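Local coordinates for transcriptional regulator (LacI family) (Clostridium acetobutylicum ATCC 824, PDB 3G85), which probably binds cis-regulatory DNA as a LacI-family transcription factor, with a periplasmic binding protein-like core, at residues 29-33 and 242-246; 106-110 and 248-252. One frame throughout, in Å; residues are numbered along the deposited sequence.

Contact 1. Residues 29-33 and 242-246; sequences RFLRG and DIPIE
A bend at chi3 (71°) in Arg29 and another at chi2 (86°) in Glu246 bring guanidinium and carboxylate together at the start of helix 245-260, where Asp242 joins them in a three-residue salt-bridge network. The site lies at an interlobe crossover of the periplasmic binding protein-like fold: strand 239-242 belongs to one sheet, whereas helix 245-260 packs beside helix 27-40 of the other lobe. Arg29 grips Glu246 side-on with two nitrogens, one to each oxygen. Arg29 NE donates to Glu246 OE2 over 2.8 Å, reaching it from above the carboxylate plane, while Arg29 NH2 donates to the syn lone pair of Glu246 OE1, also at 2.8 Å. Asp242 comes from the opposite direction and meets the guanidinium edge to edge, the two planes nearly coplanar (14° apart). NH1 of Arg29 bonds Asp242 OD1 at 3.0 Å; the companion bond from NH2 to OD2 is less certain because Asp242 OD2 lies too close to another atom of the model. Arg228 also pairs with this carboxylate, and Arg32, whose charge only approaches Glu246, pairs with Asp227. With this buried guanidinium held at both ends, rotation about its last bonds should be restricted.

Beside the polar network, Ile245 packs against both Arg29 and Phe30. Ile245 CG2 touches Arg29 CB at 3.6 Å and sits over one face of the Phe30 ring, 3.7 Å from the centroid, a CH-pi contact. Trp18 and Phe97 also meet that ring. Farther along, Gly33 CA lies 3.5 Å from Glu246 O in a CA-H...O contact, and one water donates to both Gly33 O and Glu246 O.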
loop_
_atom_site.group_PDB
_atom_site.type_symbol
_atom_site.label_atom_id
_atom_site.label_comp_id
_atom_site.label_asym_id
_atom_site.label_seq_id
_atom_site.Cartn_x
_atom_site.Cartn_y
_atom_site.Cartn_z
ATOM N N ARG A 29 4.815 10.109 -0.974
ATOM C CA ARG A 29 3.915 10.192 0.179
ATOM C C ARG A 29 4.660 10.027 1.481
ATOM O O ARG A 29 4.319 10.639 2.505
ATOM C CB ARG A 29 2.844 9.100 0.066
ATOM C CG ARG A 29 1.989 9.260 -1.237
ATOM C CD ARG A 29 0.818 8.297 -1.187
ATOM N NE ARG A 29 -0.169 8.727 -0.199
ATOM C CZ ARG A 29 -1.323 8.095 0.013
ATOM N NH1 ARG A 29 -1.580 6.974 -0.658
ATOM N NH2 ARG A 29 -2.176 8.546 0.920
ATOM N N PHE A 30 5.640 9.146 1.457
ATOM C CA PHE A 30 6.485 8.960 2.628
ATOM C C PHE A 30 7.260 10.239 2.936
ATOM O O PHE A 30 7.297 10.709 4.080
ATOM C CB PHE A 30 7.470 7.851 2.348
ATOM C CG PHE A 30 6.970 6.510 2.709
ATOM C CD1 PHE A 30 7.271 5.973 3.956
ATOM C CD2 PHE A 30 6.215 5.774 1.794
ATOM C CE1 PHE A 30 6.833 4.668 4.315
ATOM C CE2 PHE A 30 5.764 4.458 2.133
ATOM C CZ PHE A 30 6.070 3.926 3.415
ATOM N N LEU A 31 7.902 10.778 1.913
ATOM C CA LEU A 31 8.630 12.040 2.055
ATOM C C LEU A 31 7.679 13.155 2.509
ATOM O O LEU A 31 7.988 13.895 3.437
ATOM C CB LEU A 31 9.340 12.387 0.738
ATOM C CG LEU A 31 10.256 13.616 0.780
ATOM C CD1 LEU A 31 11.309 13.382 1.859
ATOM C CD2 LEU A 31 10.900 13.891 -0.577
ATOM N N ARG A 32 6.515 13.268 1.871
ATOM C CA ARG A 32 5.560 14.305 2.266
ATOM C C ARG A 32 5.184 14.142 3.718
ATOM O O ARG A 32 5.189 15.118 4.465
ATOM C CB ARG A 32 4.295 14.292 1.413
ATOM C CG ARG A 32 3.443 15.515 1.660
ATOM C CD ARG A 32 2.085 15.474 0.972
ATOM N NE ARG A 32 2.148 15.054 -0.428
ATOM C CZ ARG A 32 2.396 15.840 -1.471
ATOM N NH1 ARG A 32 2.657 17.149 -1.303
ATOM N NH2 ARG A 32 2.405 15.298 -2.697
ATOM N N GLY A 33 4.867 12.908 4.133
ATOM C CA GLY A 33 4.473 12.659 5.518
ATOM C C GLY A 33 5.597 12.966 6.497
ATOM O O GLY A 33 5.348 13.538 7.581
ATOM N N ASP A 242 -7.832 4.073 0.554
ATOM C CA ASP A 242 -6.498 4.670 0.556
ATOM C C ASP A 242 -5.641 4.082 1.637
ATOM O O ASP A 242 -6.107 3.841 2.763
ATOM C CB ASP A 242 -6.590 6.198 0.743
ATOM C CG ASP A 242 -5.269 6.902 0.509
ATOM O OD1 ASP A 242 -4.592 6.608 -0.504
ATOM O OD2 ASP A 242 -4.899 7.777 1.339
ATOM N N ILE A 243 -4.386 3.834 1.299
ATOM C CA ILE A 243 -3.394 3.529 2.328
ATOM C C ILE A 243 -2.891 4.911 2.793
ATOM O O ILE A 243 -2.269 5.588 2.023
ATOM C CB ILE A 243 -2.216 2.766 1.775
ATOM C CG1 ILE A 243 -2.660 1.481 1.086
ATOM C CG2 ILE A 243 -1.262 2.387 2.921
ATOM C CD1 ILE A 243 -1.477 0.655 0.535
ATOM N N PRO A 244 -3.149 5.295 4.056
ATOM C CA PRO A 244 -2.846 6.653 4.573
ATOM C C PRO A 244 -1.355 6.833 4.895
ATOM O O PRO A 244 -0.945 7.013 6.061
ATOM C CB PRO A 244 -3.773 6.783 5.788
ATOM C CG PRO A 244 -3.889 5.294 6.314
ATOM C CD PRO A 244 -3.766 4.407 5.069
ATOM N N ILE A 245 -0.543 6.805 3.840
ATOM C CA ILE A 245 0.888 6.707 3.982
ATOM C C ILE A 245 1.464 7.932 4.671
ATOM O O ILE A 245 2.369 7.789 5.507
ATOM C CB ILE A 245 1.576 6.461 2.638
ATOM C CG1 ILE A 245 1.258 5.017 2.167
ATOM C CG2 ILE A 245 3.100 6.655 2.757
ATOM C CD1 ILE A 245 1.354 4.840 0.616
ATOM N N GLU A 246 0.964 9.126 4.328
ATOM C CA GLU A 246 1.498 10.339 4.976
ATOM C C GLU A 246 1.375 10.279 6.507
ATOM O O GLU A 246 2.387 10.473 7.196
ATOM C CB GLU A 246 0.909 11.646 4.411
ATOM C CG GLU A 246 1.183 11.808 2.904
ATOM C CD GLU A 246 0.161 11.129 2.020
ATOM O OE1 GLU A 246 -0.698 10.372 2.510
ATOM O OE2 GLU A 246 0.245 11.346 0.805
HETATM O O HOH W 1 2.577 13.230 8.792
#

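Contact 2. Residues 106-110 and 248-252; sequences SVNVD and MAGTC
Val107 and Met248 mark the closest approach of two backbones that run nearly antiparallel: the axes of strand 106-109 and helix 248-252 pass 8.7 Å apart with 164° between their N-to-C directions, and the two CA atoms are separated by 6.4 Å. This is the helix-on-sheet layer of the alpha/beta fold, and its interface is apolar. Val107 points toward the helix and spreads its two methyls over positions about one helical turn apart, Met248 for one and Thr251 with Cys252 for the other. Val107 CG1, anti to the backbone N, meets Met248 CB at 3.8 Å, while Val107 CG2 reaches Cys252 SG at 3.8 Å and Thr251 CG2 at 4.0 Å. The Val107 and Met248 side chains pass alongside one another, heading opposite ways. Met248, a selenomethionine, reaches obliquely to the strand, and the bend at chi3 (74°) brings Met248 CE to 3.5 Å from both Val107 O and Asn108 C. The tip therefore packs against main-chain atoms as well as against Val109 CB, and it lies where the strand nears its end. Thr251 turns its hydroxyl back to Glu247 O in its own helix, which leaves CG2 for the valine. Strand 105-109 is bordered by strands 94-97 and 269-272; from the latter Phe272 touches Val107, Met248 and Thr251, while from the former Phe97 touches Met248 and Cys252, and Ile95 touches Cys252.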
loop_
_atom_site.group_PDB
_atom_site.type_symbol
_atom_site.label_atom_id
_atom_site.label_comp_id
_atom_site.label_asym_id
_atom_site.label_seq_id
_atom_site.Cartn_x
_atom_site.Cartn_y
_atom_site.Cartn_z
ATOM N N SER A 106 5.532 -1.573 14.951
ATOM C CA SER A 106 5.066 -1.469 13.583
ATOM C C SER A 106 3.965 -0.434 13.456
ATOM O O SER A 106 3.242 -0.140 14.427
ATOM C CB SER A 106 4.585 -2.836 13.051
ATOM O OG SER A 106 3.473 -3.330 13.804
ATOM N N VAL A 107 3.855 0.134 12.247
ATOM C CA VAL A 107 2.731 0.986 11.879
ATOM C C VAL A 107 2.102 0.332 10.629
ATOM O O VAL A 107 2.775 0.194 9.588
ATOM C CB VAL A 107 3.205 2.466 11.616
ATOM C CG1 VAL A 107 2.100 3.351 11.135
ATOM C CG2 VAL A 107 3.793 3.105 12.895
ATOM N N ASN A 108 0.856 -0.097 10.750
ATOM C CA ASN A 108 0.213 -0.955 9.746
ATOM C C ASN A 108 -1.144 -0.419 9.380
ATOM O O ASN A 108 -1.642 0.507 10.017
ATOM C CB ASN A 108 0.022 -2.391 10.258
ATOM C CG ASN A 108 1.285 -2.995 10.889
ATOM O OD1 ASN A 108 1.190 -3.707 11.892
ATOM N ND2 ASN A 108 2.435 -2.715 10.346
ATOM N N VAL A 109 -1.735 -0.966 8.323
ATOM C CA VAL A 109 -3.099 -0.593 7.985
ATOM C C VAL A 109 -3.905 -1.887 8.006
ATOM O O VAL A 109 -3.353 -2.976 7.847
ATOM C CB VAL A 109 -3.164 0.209 6.643
ATOM C CG1 VAL A 109 -2.782 -0.720 5.466
ATOM C CG2 VAL A 109 -4.552 0.886 6.435
ATOM N N ASP A 110 -5.208 -1.815 8.252
ATOM C CA ASP A 110 -5.990 -3.075 8.238
ATOM C C ASP A 110 -6.329 -3.492 6.818
ATOM O O ASP A 110 -7.336 -3.076 6.250
ATOM C CB ASP A 110 -7.250 -3.010 9.094
ATOM C CG ASP A 110 -7.816 -4.434 9.395
ATOM O OD1 ASP A 110 -7.694 -5.355 8.549
ATOM O OD2 ASP A 110 -8.381 -4.639 10.487
HETATM N N MSE A 248 0.763 7.636 8.388
HETATM C CA MSE A 248 1.555 6.490 8.895
HETATM C C MSE A 248 3.040 6.808 9.054
HETATM O O MSE A 248 3.663 6.434 10.061
HETATM C CB MSE A 248 1.369 5.269 7.987
HETATM C CG MSE A 248 -0.066 4.737 8.068
HETATM SE SE MSE A 248 -0.407 3.392 6.656
HETATM C CE MSE A 248 0.620 1.860 7.384
ATOM N N ALA A 249 3.605 7.471 8.051
ATOM C CA ALA A 249 5.007 7.868 8.095
ATOM C C ALA A 249 5.284 8.828 9.274
ATOM O O ALA A 249 6.284 8.668 9.984
ATOM C CB ALA A 249 5.434 8.492 6.757
ATOM N N GLY A 250 4.381 9.779 9.497
ATOM C CA GLY A 250 4.486 10.687 10.641
ATOM C C GLY A 250 4.447 9.888 11.933
ATOM O O GLY A 250 5.230 10.149 12.867
ATOM N N THR A 251 3.546 8.914 12.012
ATOM C CA THR A 251 3.426 8.100 13.242
ATOM C C THR A 251 4.684 7.259 13.528
ATOM O O THR A 251 5.050 7.020 14.694
ATOM C CB THR A 251 2.168 7.211 13.210
ATOM O OG1 THR A 251 1.016 8.044 13.150
ATOM C CG2 THR A 251 2.065 6.358 14.469
ATOM N N CYS A 252 5.356 6.798 12.467
ATOM C CA CYS A 252 6.659 6.146 12.609
ATOM C C CYS A 252 7.638 7.010 13.416
ATOM O O CYS A 252 8.286 6.512 14.332
ATOM C CB CYS A 252 7.253 5.787 11.222
ATOM S SG CYS A 252 6.399 4.422 10.406
#

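In the fold
From the N terminus, the chain passes helix 27-40 and then strand 105-109 of the parallel sheet, builds most of the second lobe, and returns through 242-246 into helix 245-260. Contact 1 closes a loop of 208 intervening residues and contact 2 one of 137. Their segments alternate, so the loops cross and neither nests within the other. Both end on helix 245-260: contact 1 joins its start and the crossover to helix 27-40, contact 2 joins its next turns to the sheet. Their centres are 9 Å apart, and they touch directly, with Pro244 CD 3.9 Å from Val109 CG2 and Ile243 CG2 4.0 Å from Met248 SE.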